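Local coordinates for protein succinylglutamate desuccinylase/aspartoacylase (Shewanella frigidimarina, PDB 3LWU) that probably acts as a hydrolase on ester bonds, as a zinc-dependent member of the succinylglutamate desuccinylase/aspartoacylase family, with a zinc ion bound in its catalytic domain, at residues Pro204-Asp209 against Phe252-Ser257. Numbering follows the deposited sequence.
Sequences PEYDID and FSVPVS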
loop_
_atom_site.group_PDB
_atom_site.type_symbol
_atom_site.label_atom_id
_atom_site.label_comp_id
_atom_site.label_asym_id
_atom_site.label_seq_id
_atom_site.Cartn_x
_atom_site.Cartn_y
_atom_site.Cartn_z
ATOM N N PRO A 204 11.491 13.644 -29.714
ATOM C CA PRO A 204 12.554 13.012 -30.495
ATOM C C PRO A 204 13.418 13.973 -31.317
ATOM O O PRO A 204 12.974 15.048 -31.750
ATOM C CB PRO A 204 11.796 12.058 -31.421
ATOM C CG PRO A 204 10.383 12.516 -31.399
ATOM C CD PRO A 204 10.162 13.112 -30.066
ATOM N N GLU A 205 14.662 13.544 -31.512
ATOM C CA GLU A 205 15.697 14.307 -32.191
ATOM C C GLU A 205 15.193 14.834 -33.531
ATOM O O GLU A 205 15.394 16.018 -33.856
ATOM C CB GLU A 205 16.924 13.387 -32.416
ATOM C CG GLU A 205 18.338 13.941 -32.094
ATOM C CD GLU A 205 19.344 12.814 -31.647
ATOM O OE1 GLU A 205 19.379 12.368 -30.446
ATOM O OE2 GLU A 205 20.103 12.378 -32.538
ATOM N N TYR A 206 14.537 13.962 -34.301
ATOM C CA TYR A 206 14.094 14.337 -35.642
ATOM C C TYR A 206 13.042 15.439 -35.660
ATOM O O TYR A 206 12.795 16.010 -36.704
ATOM C CB TYR A 206 13.589 13.125 -36.462
ATOM C CG TYR A 206 12.234 12.581 -36.039
ATOM C CD1 TYR A 206 11.031 13.133 -36.533
ATOM C CD2 TYR A 206 12.141 11.494 -35.146
ATOM C CE1 TYR A 206 9.757 12.600 -36.110
ATOM C CE2 TYR A 206 10.908 10.948 -34.753
ATOM C CZ TYR A 206 9.723 11.490 -35.215
ATOM O OH TYR A 206 8.529 10.940 -34.772
ATOM N N ASP A 207 12.441 15.747 -34.523
ATOM C CA ASP A 207 11.296 16.656 -34.467
ATOM C C ASP A 207 11.534 17.813 -33.515
ATOM O O ASP A 207 10.604 18.409 -33.008
ATOM C CB ASP A 207 10.057 15.881 -34.035
ATOM C CG ASP A 207 8.810 16.276 -34.818
ATOM O OD1 ASP A 207 8.809 17.308 -35.573
ATOM O OD2 ASP A 207 7.818 15.528 -34.696
ATOM N N ILE A 208 12.797 18.161 -33.312
ATOM C CA ILE A 208 13.156 19.195 -32.364
ATOM C C ILE A 208 12.507 20.528 -32.742
ATOM O O ILE A 208 12.133 21.309 -31.873
ATOM C CB ILE A 208 14.709 19.301 -32.223
ATOM C CG1 ILE A 208 15.076 20.132 -30.990
ATOM C CG2 ILE A 208 15.366 19.852 -33.510
ATOM C CD1 ILE A 208 14.385 19.629 -29.638
ATOM N N ASP A 209 12.331 20.741 -34.042
ATOM C CA ASP A 209 11.612 21.896 -34.615
ATOM C C ASP A 209 10.258 22.138 -33.952
ATOM O O ASP A 209 9.805 23.280 -33.753
ATOM C CB ASP A 209 11.374 21.633 -36.115
ATOM C CG ASP A 209 10.560 22.720 -36.792
ATOM O OD1 ASP A 209 11.171 23.751 -37.146
ATOM O OD2 ASP A 209 9.330 22.547 -36.986
ATOM N N PHE A 252 12.327 10.872 -47.380
ATOM C CA PHE A 252 11.132 11.608 -46.928
ATOM C C PHE A 252 11.283 11.818 -45.424
ATOM O O PHE A 252 12.110 11.162 -44.780
ATOM C CB PHE A 252 9.807 10.871 -47.232
ATOM C CG PHE A 252 9.791 9.423 -46.803
ATOM C CD1 PHE A 252 9.599 9.064 -45.457
ATOM C CD2 PHE A 252 9.945 8.410 -47.749
ATOM C CE1 PHE A 252 9.585 7.718 -45.048
ATOM C CE2 PHE A 252 9.919 7.061 -47.356
ATOM C CZ PHE A 252 9.735 6.716 -45.987
ATOM N N SER A 253 10.509 12.732 -44.858
ATOM C CA SER A 253 10.622 12.985 -43.419
ATOM C C SER A 253 9.694 12.052 -42.629
ATOM O O SER A 253 8.691 11.547 -43.153
ATOM C CB SER A 253 10.331 14.451 -43.115
ATOM O OG SER A 253 9.127 14.837 -43.735
ATOM N N VAL A 254 10.032 11.824 -41.360
ATOM C CA VAL A 254 9.310 10.848 -40.569
ATOM C C VAL A 254 7.819 11.261 -40.583
ATOM O O VAL A 254 7.493 12.391 -40.241
ATOM C CB VAL A 254 9.878 10.727 -39.152
ATOM C CG1 VAL A 254 9.162 9.607 -38.390
ATOM C CG2 VAL A 254 11.402 10.466 -39.206
ATOM N N PRO A 255 6.925 10.375 -41.053
ATOM C CA PRO A 255 5.505 10.727 -41.218
ATOM C C PRO A 255 4.716 10.919 -39.913
ATOM O O PRO A 255 3.642 11.470 -39.945
ATOM C CB PRO A 255 4.925 9.518 -41.968
ATOM C CG PRO A 255 6.110 8.771 -42.493
ATOM C CD PRO A 255 7.197 9.001 -41.509
ATOM N N VAL A 256 5.225 10.449 -38.783
ATOM C CA VAL A 256 4.501 10.586 -37.529
ATOM C C VAL A 256 5.332 11.432 -36.576
ATOM O O VAL A 256 6.570 11.427 -36.639
ATOM C CB VAL A 256 4.130 9.188 -36.964
ATOM C CG1 VAL A 256 3.669 9.254 -35.548
ATOM C CG2 VAL A 256 3.027 8.551 -37.848
ATOM N N SER A 257 4.627 12.202 -35.758
ATOM C CA SER A 257 5.207 12.966 -34.665
ATOM C C SER A 257 4.625 12.453 -33.358
ATOM O O SER A 257 3.419 12.282 -33.268
ATOM C CB SER A 257 4.858 14.461 -34.827
ATOM O OG SER A 257 5.609 15.028 -35.894
HETATM O O HOH W 1 6.289 18.409 -36.163
#
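Tyr206 and Val254 meet at about a right angle, the isopropyl group of the valine set over one face of the phenol ring. Val254 CB forms a CH-pi contact 3.9 Å from the ring centroid and is displaced toward the rim on the CE1 side; CG1 leans to CZ and CG2 to CD1, so both branches share the same face. With chi1 at 73°, Tyr206 CG lies between its own backbone N and carbonyl carbon, which swings the ring out of the short 3-10 turn toward residues 252-257. Here one ring does two jobs: its face packs against carbon while its hydroxyl donates a 2.7 Å hydrogen bond from Tyr206 OH to Val256 O, which lies at the ring edge near its plane. The donor stands 37° out of the carbonyl plane, with a C=O...O angle of 133°. A phenylalanine here, lacking the hydroxyl, would probably leave Val256 O without this donor. Trp239, on helix 230-247, meets the same ring edge-to-face.

Next along each segment, Ser257 OG donates to the syn lone pair of Asp207 OD2 at 2.6 Å. A water donates to Asp207 OD1 at 2.8 Å and weakly to Ser257 OG, so both carboxylate oxygens accept a hydrogen bond. Ser257 also pairs through its backbone with Asp186 and Val188. The whole is loop-to-loop packing within the catalytic domain, away from the zinc site: the 3-10 turn after strand 196-204 is joined to the connection leading from helix 230-247 into strand 257-263, the antiparallel neighbour of strand 196-204.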